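Local coordinates for protein Avidin/streptavidin (Shewanella denitrificans, PDB 3SZJ) that binds biotin inside an antiparallel eight-stranded beta barrel of the avidin family, two copies of which make up the assembly, at residues T8-W13 with Y22-N27; S62-W67 with N75-W80; W97-N102 with Q109-Q114. All blocks are in the same frame, centred on the assembly; numbering follows the deposited sequence.

How the contacts relate
All three contacts are antiparallel strand pairings in the single eight-stranded barrel of this avidin-family chain, and each joins the strands of one hairpin. They follow in series along the sequence: contact 1 pairs strands 11-15 and 20-26, contact 2 strands 60-68 and 73-86, contact 3 strands 91-101 and 111-119. Centres of contacts 2 and 3 lie about 9 Å apart, and the two touch because strands 73-86 and 91-101 are neighbours; both reach biotin and the second subunit. Contact 1 is about 17 Å from contact 2 and 24 Å from contact 3, centre to centre. Strands 11-15 and 111-119, also neighbours, close the barrel around the ligand.

Contact 1: T8-W13 with Y22-N27; sequences TAMSAW and YINSIN
S11 and I23 exchange two backbone hydrogen bonds, S11 N to I23 O at 3.1 Å and I23 N to S11 O at 2.9 Å, and so form an antiparallel hydrogen-bonded pair in the first hairpin of the avidin barrel. M10 and S11 both face I23, which meets the definition of a G1 beta bulge; M10 takes the left-handed backbone conformation (phi 52°) at the first position of that bulge. One residue further on, A12 and Y22 are a non-hydrogen-bonded pair.

The hydroxyl of S11 links T8 and W13 of its own segment. OG donates a hydrogen bond to T8 O at 2.7 Å and accepts one from W13 NE1 at 2.9 Å, with OG lying 19° out of the plane of the indole. With chi1 at 58°, OG sits between the backbone N and the carbonyl carbon, on the side of the strand where I23 also lies. I23 packs against this group: its CD1 approaches W13 NE1 obliquely at 3.6 Å, while CB and CD1 border the S11 hydroxyl and CG2 lies near T8 O. F117 and Q119 of strand 111-119 also touch W13, tying the hairpin to the last strand of the barrel.

Further out, I26 points toward segment 8-13 and lays CD1 against the backbone of T8 and A9. On the face that carries A12 and Y22, the alanine methyl meets the CD2-CE2 side of the tyrosine ring. M10, bent at chi2 and chi3, folds back across N24 until SD stands 3.2 Å from N24 O.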
loop_
_atom_site.group_PDB
_atom_site.type_symbol
_atom_site.label_atom_id
_atom_site.label_comp_id
_atom_site.label_asym_id
_atom_site.label_seq_id
_atom_site.Cartn_x
_atom_site.Cartn_y
_atom_site.Cartn_z
ATOM N N THR A 8 -12.963 11.795 -1.286
ATOM C CA THR A 8 -12.779 12.791 -2.321
ATOM C C THR A 8 -11.418 13.456 -2.167
ATOM O O THR A 8 -10.789 13.362 -1.104
ATOM C CB THR A 8 -13.875 13.888 -2.258
ATOM O OG1 THR A 8 -13.888 14.472 -0.947
ATOM C CG2 THR A 8 -15.261 13.310 -2.564
ATOM N N ALA A 9 -10.965 14.109 -3.235
ATOM C CA ALA A 9 -9.734 14.916 -3.206
ATOM C C ALA A 9 -9.950 16.061 -2.233
ATOM O O ALA A 9 -11.086 16.542 -2.059
ATOM C CB ALA A 9 -9.408 15.459 -4.597
ATOM N N MET A 10 -8.859 16.493 -1.603
ATOM C CA MET A 10 -8.896 17.495 -0.519
ATOM C C MET A 10 -9.893 17.133 0.600
ATOM O O MET A 10 -10.863 17.858 0.899
ATOM C CB MET A 10 -9.042 18.937 -1.037
ATOM C CG MET A 10 -7.980 19.338 -2.074
ATOM S SD MET A 10 -6.225 19.156 -1.630
ATOM C CE MET A 10 -5.995 20.375 -0.324
ATOM N N SER A 11 -9.613 15.997 1.234
ATOM C CA SER A 11 -10.330 15.593 2.441
ATOM C C SER A 11 -9.328 15.202 3.522
ATOM O O SER A 11 -8.274 14.659 3.208
ATOM C CB SER A 11 -11.276 14.430 2.146
ATOM O OG SER A 11 -10.602 13.298 1.609
ATOM N N ALA A 12 -9.640 15.533 4.771
ATOM C CA ALA A 12 -8.772 15.260 5.910
ATOM C C ALA A 12 -9.441 14.300 6.871
ATOM O O ALA A 12 -10.651 14.352 7.068
ATOM C CB ALA A 12 -8.423 16.540 6.643
ATOM N N TRP A 13 -8.629 13.475 7.527
ATOM C CA TRP A 13 -9.117 12.363 8.335
ATOM C C TRP A 13 -8.204 12.172 9.518
ATOM O O TRP A 13 -6.985 12.185 9.341
ATOM C CB TRP A 13 -9.128 11.072 7.503
ATOM C CG TRP A 13 -9.771 11.219 6.168
ATOM C CD1 TRP A 13 -9.203 11.735 5.013
ATOM C CD2 TRP A 13 -11.138 10.902 5.831
ATOM N NE1 TRP A 13 -10.136 11.740 3.993
ATOM C CE2 TRP A 13 -11.322 11.233 4.470
ATOM C CE3 TRP A 13 -12.214 10.342 6.544
ATOM C CZ2 TRP A 13 -12.540 11.033 3.811
ATOM C CZ3 TRP A 13 -13.427 10.171 5.892
ATOM C CH2 TRP A 13 -13.575 10.510 4.535
ATOM N N TYR A 22 -4.099 13.551 5.012
ATOM C CA TYR A 22 -4.609 14.550 4.073
ATOM C C TYR A 22 -4.621 13.916 2.695
ATOM O O TYR A 22 -3.558 13.613 2.141
ATOM C CB TYR A 22 -3.709 15.799 4.028
ATOM C CG TYR A 22 -3.677 16.602 5.299
ATOM C CD1 TYR A 22 -2.552 16.610 6.117
ATOM C CD2 TYR A 22 -4.765 17.392 5.653
ATOM C CE1 TYR A 22 -2.533 17.374 7.286
ATOM C CE2 TYR A 22 -4.755 18.149 6.796
ATOM C CZ TYR A 22 -3.653 18.136 7.613
ATOM O OH TYR A 22 -3.663 18.919 8.756
ATOM N N ILE A 23 -5.816 13.690 2.139
ATOM C CA ILE A 23 -5.900 13.257 0.759
ATOM C C ILE A 23 -5.919 14.506 -0.114
ATOM O O ILE A 23 -6.890 15.303 -0.072
ATOM C CB ILE A 23 -7.161 12.402 0.522
ATOM C CG1 ILE A 23 -7.180 11.179 1.462
ATOM C CG2 ILE A 23 -7.214 11.979 -0.960
ATOM C CD1 ILE A 23 -8.399 10.208 1.265
ATOM N N ASN A 24 -4.838 14.695 -0.871
ATOM C CA ASN A 24 -4.724 15.887 -1.716
ATOM C C ASN A 24 -5.284 15.775 -3.116
ATOM O O ASN A 24 -5.824 16.750 -3.639
ATOM C CB ASN A 24 -3.281 16.413 -1.827
ATOM C CG ASN A 24 -2.748 16.989 -0.528
ATOM O OD1 ASN A 24 -3.475 17.633 0.245
ATOM N ND2 ASN A 24 -1.461 16.783 -0.291
ATOM N N SER A 25 -5.108 14.621 -3.746
ATOM C CA SER A 25 -5.593 14.439 -5.096
ATOM C C SER A 25 -6.108 13.011 -5.271
ATOM O O SER A 25 -5.589 12.088 -4.650
ATOM C CB SER A 25 -4.489 14.729 -6.103
ATOM O OG SER A 25 -3.486 13.737 -6.054
ATOM N N ILE A 26 -7.167 12.853 -6.057
ATOM C CA ILE A 26 -7.583 11.551 -6.578
ATOM C C ILE A 26 -7.908 11.808 -8.032
ATOM O O ILE A 26 -8.788 12.633 -8.351
ATOM C CB ILE A 26 -8.830 10.997 -5.895
ATOM C CG1 ILE A 26 -8.610 10.838 -4.399
ATOM C CG2 ILE A 26 -9.197 9.625 -6.490
ATOM C CD1 ILE A 26 -9.875 10.489 -3.620
ATOM N N ASN A 27 -7.195 11.143 -8.916
ATOM C CA ASN A 27 -7.460 11.359 -10.326
ATOM C C ASN A 27 -8.627 10.487 -10.808
ATOM O O ASN A 27 -9.205 9.722 -10.024
ATOM C CB ASN A 27 -6.182 11.202 -11.148
ATOM C CG ASN A 27 -5.725 9.779 -11.264
ATOM O OD1 ASN A 27 -6.461 8.839 -10.941
ATOM N ND2 ASN A 27 -4.498 9.600 -11.723
#

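Contact 2: S62-W67 with N75-W80; sequences SFSTKW and NSITSW. With BTN (biotin), chain C.
F63 and W80, then T65 and T78, form antiparallel hydrogen-bonded pairs in a beta hairpin of the avidin barrel, between strands whose axes approach to 4.7 Å at 169°, and W67 N extends the pattern to S76 O.

T78 O accepts two donors: T65 N lies nearly along the carbonyl direction, whereas S64 OG, 2.9 Å away, stands above the carbonyl plane. W67, T78 and W80 line the biotin pocket. The W67 indole bonds T78 OG1 through NE1 at 2.8 Å, with the oxygen only 7° out of the ring plane. This bond helps fix the turn of the indole, over one face of which C9 of biotin lies centrally. T78 OG1 also comes within 3.4 Å of the biotin sulfur S1, with W80 CZ2 on S1 at 3.7 Å.

The F63 ring and the five-membered ring of W80 are 17° from parallel but slid apart, and W80 CB sits over the F63 face, 3.8 Å from its centroid.

The indole NE1 of W80 is hydrogen-bonded to OD2 of D115, which also bonds biotin. Strand 49-57 flanks segment 62-67, strand 91-101 flanks segment 75-80, and the second subunit packs on the face bearing S64, K66 and I77.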
loop_
_atom_site.group_PDB
_atom_site.type_symbol
_atom_site.label_atom_id
_atom_site.label_comp_id
_atom_site.label_asym_id
_atom_site.label_seq_id
_atom_site.Cartn_x
_atom_site.Cartn_y
_atom_site.Cartn_z
ATOM N N SER A 62 -6.553 2.077 -0.493
ATOM C CA SER A 62 -5.232 1.766 0.059
ATOM C C SER A 62 -4.411 3.035 0.044
ATOM O O SER A 62 -4.549 3.858 -0.866
ATOM C CB SER A 62 -4.539 0.658 -0.727
ATOM O OG SER A 62 -3.993 1.115 -1.954
ATOM N N PHE A 63 -3.583 3.208 1.072
ATOM C CA PHE A 63 -2.596 4.308 1.047
ATOM C C PHE A 63 -1.328 3.899 1.797
ATOM O O PHE A 63 -1.365 3.046 2.691
ATOM C CB PHE A 63 -3.204 5.656 1.523
ATOM C CG PHE A 63 -3.740 5.644 2.947
ATOM C CD1 PHE A 63 -5.050 5.237 3.215
ATOM C CD2 PHE A 63 -2.941 6.055 4.011
ATOM C CE1 PHE A 63 -5.538 5.254 4.528
ATOM C CE2 PHE A 63 -3.438 6.065 5.332
ATOM C CZ PHE A 63 -4.733 5.671 5.574
ATOM N N SER A 64 -0.215 4.457 1.349
ATOM C CA SER A 64 1.086 4.100 1.882
ATOM C C SER A 64 1.937 5.352 2.053
ATOM O O SER A 64 1.922 6.229 1.196
ATOM C CB SER A 64 1.797 3.138 0.913
ATOM O OG SER A 64 3.011 2.624 1.451
ATOM N N THR A 65 2.655 5.397 3.188
ATOM C CA THR A 65 3.519 6.528 3.531
ATOM C C THR A 65 4.955 6.026 3.670
ATOM O O THR A 65 5.199 4.989 4.310
ATOM C CB THR A 65 3.091 7.132 4.869
ATOM O OG1 THR A 65 3.155 6.126 5.879
ATOM C CG2 THR A 65 1.667 7.657 4.784
ATOM N N LYS A 66 5.899 6.740 3.046
ATOM C CA LYS A 66 7.331 6.487 3.238
ATOM C C LYS A 66 7.861 7.459 4.283
ATOM O O LYS A 66 7.737 8.680 4.120
ATOM C CB LYS A 66 8.110 6.646 1.929
ATOM C CG LYS A 66 9.638 6.578 2.077
ATOM C CD LYS A 66 10.344 6.589 0.721
ATOM C CE LYS A 66 11.835 6.712 0.907
ATOM N NZ LYS A 66 12.532 6.542 -0.404
ATOM N N TRP A 67 8.468 6.913 5.328
ATOM C CA TRP A 67 8.830 7.733 6.495
ATOM C C TRP A 67 10.211 8.397 6.315
ATOM O O TRP A 67 11.160 8.165 7.083
ATOM C CB TRP A 67 8.746 6.893 7.784
ATOM C CG TRP A 67 7.351 6.358 8.036
ATOM C CD1 TRP A 67 6.914 5.047 7.882
ATOM C CD2 TRP A 67 6.208 7.106 8.491
ATOM N NE1 TRP A 67 5.579 4.961 8.180
ATOM C CE2 TRP A 67 5.123 6.194 8.579
ATOM C CE3 TRP A 67 5.996 8.444 8.847
ATOM C CZ2 TRP A 67 3.844 6.588 8.991
ATOM C CZ3 TRP A 67 4.729 8.834 9.248
ATOM C CH2 TRP A 67 3.671 7.910 9.317
ATOM N N ASN A 75 13.256 5.132 8.377
ATOM C CA ASN A 75 13.789 3.934 7.686
ATOM C C ASN A 75 12.703 2.874 7.417
ATOM O O ASN A 75 12.979 1.670 7.417
ATOM C CB ASN A 75 14.910 3.316 8.570
ATOM C CG ASN A 75 16.143 2.908 7.778
ATOM O OD1 ASN A 75 16.356 3.335 6.644
ATOM N ND2 ASN A 75 16.988 2.100 8.404
ATOM N N SER A 76 11.483 3.318 7.127
ATOM C CA SER A 76 10.346 2.405 7.082
ATOM C C SER A 76 9.249 2.918 6.170
ATOM O O SER A 76 9.275 4.072 5.750
ATOM C CB SER A 76 9.775 2.214 8.491
ATOM O OG SER A 76 10.789 1.842 9.404
ATOM N N ILE A 77 8.292 2.026 5.879
ATOM C CA ILE A 77 7.120 2.318 5.038
ATOM C C ILE A 77 5.877 1.690 5.681
ATOM O O ILE A 77 5.904 0.516 6.058
ATOM C CB ILE A 77 7.273 1.712 3.617
ATOM C CG1 ILE A 77 8.514 2.231 2.893
ATOM C CG2 ILE A 77 6.029 1.993 2.761
ATOM C CD1 ILE A 77 8.909 1.384 1.698
ATOM N N THR A 78 4.799 2.471 5.851
ATOM C CA THR A 78 3.512 1.896 6.300
ATOM C C THR A 78 2.524 1.838 5.141
ATOM O O THR A 78 2.477 2.751 4.318
ATOM C CB THR A 78 2.914 2.707 7.460
ATOM O OG1 THR A 78 3.884 2.722 8.506
ATOM C CG2 THR A 78 1.627 2.034 7.995
ATOM N N SER A 79 1.777 0.732 5.086
ATOM C CA SER A 79 0.704 0.532 4.124
ATOM C C SER A 79 -0.598 0.289 4.881
ATOM O O SER A 79 -0.643 -0.563 5.760
ATOM C CB SER A 79 1.032 -0.693 3.267
ATOM O OG SER A 79 -0.007 -1.022 2.370
ATOM N N TRP A 80 -1.644 1.027 4.519
ATOM C CA TRP A 80 -2.981 0.811 5.060
ATOM C C TRP A 80 -3.900 0.273 3.962
ATOM O O TRP A 80 -3.850 0.737 2.802
ATOM C CB TRP A 80 -3.585 2.133 5.533
ATOM C CG TRP A 80 -3.006 2.799 6.783
ATOM C CD1 TRP A 80 -3.534 2.766 8.056
ATOM C CD2 TRP A 80 -1.831 3.638 6.855
ATOM N NE1 TRP A 80 -2.754 3.539 8.918
ATOM C CE2 TRP A 80 -1.712 4.083 8.200
ATOM C CE3 TRP A 80 -0.883 4.081 5.899
ATOM C CZ2 TRP A 80 -0.685 4.954 8.605
ATOM C CZ3 TRP A 80 0.150 4.924 6.312
ATOM C CH2 TRP A 80 0.236 5.359 7.645
HETATM C C11 BTN C . 8.052 4.578 12.384
HETATM O O11 BTN C . 7.957 4.574 13.629
HETATM O O12 BTN C . 8.645 3.647 11.811
HETATM C C10 BTN C . 7.459 5.694 11.569
HETATM C C9 BTN C . 6.084 6.129 12.111
HETATM C C8 BTN C . 5.040 5.024 12.041
HETATM C C7 BTN C . 3.668 5.449 12.572
HETATM C C2 BTN C . 2.639 4.308 12.481
HETATM S S1 BTN C . 1.996 4.093 10.943
HETATM C C6 BTN C . 0.725 3.003 11.634
HETATM C C5 BTN C . 0.267 3.617 12.926
HETATM N N1 BTN C . -0.779 4.595 12.750
HETATM C C3 BTN C . -0.324 5.809 13.076
HETATM O O3 BTN C . -1.042 6.983 12.903
HETATM N N2 BTN C . 0.915 5.798 13.575
HETATM C C4 BTN C . 1.451 4.447 13.432
#

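Contact 3: W97-N102 with Q109-Q114; sequences WQLVVN and QILKGQ. With BTN (biotin), chain C.
W97 lies flat between the backbone of strand 111-114 and biotin. G113 N stands over the centre of one indole face, with the carbonyl carbon of K112 nearer the rim; G113 CA is 3.7 Å from the centroid of the five-membered ring and 25° off its normal, a CH-pi contact. On the opposite face C6 of biotin rests over the centre, 3.5 Å from W97 CD2. The first torsion explains this placement: at chi1 55°, CG lies between the backbone N and the carbonyl carbon, and the indole swings across toward the partner strand. Because G113 has no side chain, its backbone can come directly against the ring.

L99 and L111 share the face of the sheet with W97 and run side by side in the same direction. One modelled conformer of L99 comes near the carboxylate O12 of biotin, while W97 covers the ring end. Q98 and K112 are likewise alongside each other on the other face, where L96 of the second subunit packs on Q98. V100 and I110 continue the packing through CG2 and CG1.

Four backbone hydrogen bonds hold this antiparallel hairpin of the avidin barrel, including W97 N to G113 O at 2.8 Å and L99 N to L111 O at 2.8 Å. Beyond them a water accepts from V101 N and donates weakly to Q109 O. Chemically, the ligand meets apolar surface here, an indole face and, in one modelled conformer, a leucine side chain; it is hydrogen-bonded instead to Y36, S19, D115, N38 and N15.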
loop_
_atom_site.group_PDB
_atom_site.type_symbol
_atom_site.label_atom_id
_atom_site.label_comp_id
_atom_site.label_asym_id
_atom_site.label_seq_id
_atom_site.Cartn_x
_atom_site.Cartn_y
_atom_site.Cartn_z
ATOM N N TRP A 97 -3.227 -1.927 9.025
ATOM C CA TRP A 97 -1.926 -1.472 8.491
ATOM C C TRP A 97 -0.777 -2.448 8.719
ATOM O O TRP A 97 -0.828 -3.300 9.622
ATOM C CB TRP A 97 -1.521 -0.094 9.018
ATOM C CG TRP A 97 -1.485 0.079 10.526
ATOM C CD1 TRP A 97 -2.473 0.592 11.314
ATOM C CD2 TRP A 97 -0.396 -0.253 11.402
ATOM N NE1 TRP A 97 -2.077 0.570 12.639
ATOM C CE2 TRP A 97 -0.801 0.070 12.720
ATOM C CE3 TRP A 97 0.892 -0.783 11.191
ATOM C CZ2 TRP A 97 0.041 -0.116 13.838
ATOM C CZ3 TRP A 97 1.714 -0.986 12.283
ATOM C CH2 TRP A 97 1.284 -0.653 13.604
ATOM N N GLN A 98 0.279 -2.275 7.908
ATOM C CA GLN A 98 1.505 -3.051 7.979
ATOM C C GLN A 98 2.664 -2.068 7.866
ATOM O O GLN A 98 2.640 -1.189 7.006
ATOM C CB GLN A 98 1.569 -4.056 6.815
ATOM C CG GLN A 98 0.442 -5.067 6.835
ATOM C CD GLN A 98 0.620 -6.197 5.817
ATOM O OE1 GLN A 98 1.029 -5.971 4.675
ATOM N NE2 GLN A 98 0.229 -7.390 6.210
ATOM N N LEU A 99 3.697 -2.252 8.694
ATOM C CA LEU A 99 4.864 -1.373 8.703
ATOM C C LEU A 99 6.099 -2.243 8.482
ATOM O O LEU A 99 6.345 -3.161 9.257
ATOM C CB LEU A 99 4.924 -0.626 10.053
ATOM C CG LEU A 99 6.085 0.252 10.548
ATOM C CD1 LEU A 99 6.563 1.280 9.551
ATOM C CD2 LEU A 99 5.665 0.963 11.836
ATOM N N VAL A 100 6.844 -1.956 7.413
ATOM C CA VAL A 100 8.053 -2.715 7.084
ATOM C C VAL A 100 9.290 -1.808 7.180
ATOM O O VAL A 100 9.252 -0.655 6.752
ATOM C CB VAL A 100 7.977 -3.400 5.674
ATOM C CG1 VAL A 100 7.773 -2.374 4.537
ATOM C CG2 VAL A 100 9.208 -4.330 5.443
ATOM N N VAL A 101 10.369 -2.359 7.725
ATOM C CA VAL A 101 11.580 -1.597 8.010
ATOM C C VAL A 101 12.717 -1.989 7.058
ATOM O O VAL A 101 12.950 -3.175 6.790
ATOM C CB VAL A 101 12.025 -1.798 9.476
ATOM C CG1 VAL A 101 13.204 -0.893 9.801
ATOM C CG2 VAL A 101 10.860 -1.507 10.447
ATOM N N ASN A 102 13.416 -0.979 6.545
ATOM C CA ASN A 102 14.656 -1.186 5.768
ATOM C C ASN A 102 15.588 -2.159 6.492
ATOM O O ASN A 102 15.790 -2.045 7.709
ATOM C CB ASN A 102 15.311 0.188 5.599
ATOM C CG ASN A 102 16.534 0.197 4.695
ATOM O OD1 ASN A 102 16.843 -0.775 4.020
ATOM N ND2 ASN A 102 17.238 1.338 4.677
ATOM N N GLN A 109 9.070 -9.535 11.372
ATOM C CA GLN A 109 9.517 -8.178 11.703
ATOM C C GLN A 109 8.594 -7.081 11.170
ATOM O O GLN A 109 8.788 -5.899 11.470
ATOM C CB GLN A 109 10.938 -7.946 11.198
ATOM C CG GLN A 109 11.941 -8.890 11.851
ATOM C CD GLN A 109 13.200 -9.058 11.038
ATOM O OE1 GLN A 109 13.339 -8.493 9.948
ATOM N NE2 GLN A 109 14.136 -9.844 11.565
ATOM N N ILE A 110 7.599 -7.460 10.369
ATOM C CA ILE A 110 6.615 -6.504 9.871
ATOM C C ILE A 110 5.565 -6.272 10.964
ATOM O O ILE A 110 4.951 -7.221 11.455
ATOM C CB ILE A 110 5.984 -7.002 8.567
ATOM C CG1 ILE A 110 7.072 -7.125 7.479
ATOM C CG2 ILE A 110 4.830 -6.068 8.113
ATOM C CD1 ILE A 110 6.579 -7.791 6.179
ATOM N N LEU A 111 5.410 -5.009 11.373
ATOM C CA LEU A 111 4.450 -4.649 12.422
ATOM C C LEU A 111 3.042 -4.499 11.839
ATOM O O LEU A 111 2.874 -4.128 10.666
ATOM C CB LEU A 111 4.876 -3.344 13.120
ATOM C CG LEU A 111 6.306 -3.265 13.669
ATOM C CD1 LEU A 111 6.600 -1.907 14.334
ATOM C CD2 LEU A 111 6.563 -4.404 14.644
ATOM N N LYS A 112 2.030 -4.794 12.646
ATOM C CA LYS A 112 0.642 -4.773 12.167
ATOM C C LYS A 112 -0.262 -4.105 13.197
ATOM O O LYS A 112 -0.016 -4.209 14.417
ATOM C CB LYS A 112 0.106 -6.197 11.909
ATOM C CG LYS A 112 0.807 -6.984 10.813
ATOM C CD LYS A 112 0.077 -8.308 10.614
ATOM C CE LYS A 112 0.616 -9.100 9.437
ATOM N NZ LYS A 112 -0.024 -10.470 9.417
ATOM N N GLY A 113 -1.325 -3.469 12.717
ATOM C CA GLY A 113 -2.313 -2.854 13.613
ATOM C C GLY A 113 -3.555 -2.397 12.888
ATOM O O GLY A 113 -3.715 -2.668 11.700
ATOM N N GLN A 114 -4.451 -1.758 13.646
ATOM C CA GLN A 114 -5.730 -1.289 13.136
ATOM C C GLN A 114 -5.815 0.222 13.406
ATOM O O GLN A 114 -5.447 0.688 14.501
ATOM C CB GLN A 114 -6.891 -2.038 13.840
ATOM C CG GLN A 114 -8.267 -1.470 13.511
ATOM C CD GLN A 114 -9.402 -2.162 14.256
ATOM O OE1 GLN A 114 -9.222 -2.737 15.349
ATOM N NE2 GLN A 114 -10.586 -2.112 13.661
HETATM C C11 BTN C . 8.052 4.578 12.384
HETATM O O11 BTN C . 7.957 4.574 13.629
HETATM O O12 BTN C . 8.645 3.647 11.811
HETATM C C10 BTN C . 7.459 5.694 11.569
HETATM C C9 BTN C . 6.084 6.129 12.111
HETATM C C8 BTN C . 5.040 5.024 12.041
HETATM C C7 BTN C . 3.668 5.449 12.572
HETATM C C2 BTN C . 2.639 4.308 12.481
HETATM S S1 BTN C . 1.996 4.093 10.943
HETATM C C6 BTN C . 0.725 3.003 11.634
HETATM C C5 BTN C . 0.267 3.617 12.926
HETATM N N1 BTN C . -0.779 4.595 12.750
HETATM C C3 BTN C . -0.324 5.809 13.076
HETATM O O3 BTN C . -1.042 6.983 12.903
HETATM N N2 BTN C . 0.915 5.798 13.575
HETATM C C4 BTN C . 1.451 4.447 13.432
HETATM O O HOH W 1 9.891 -4.854 9.013
#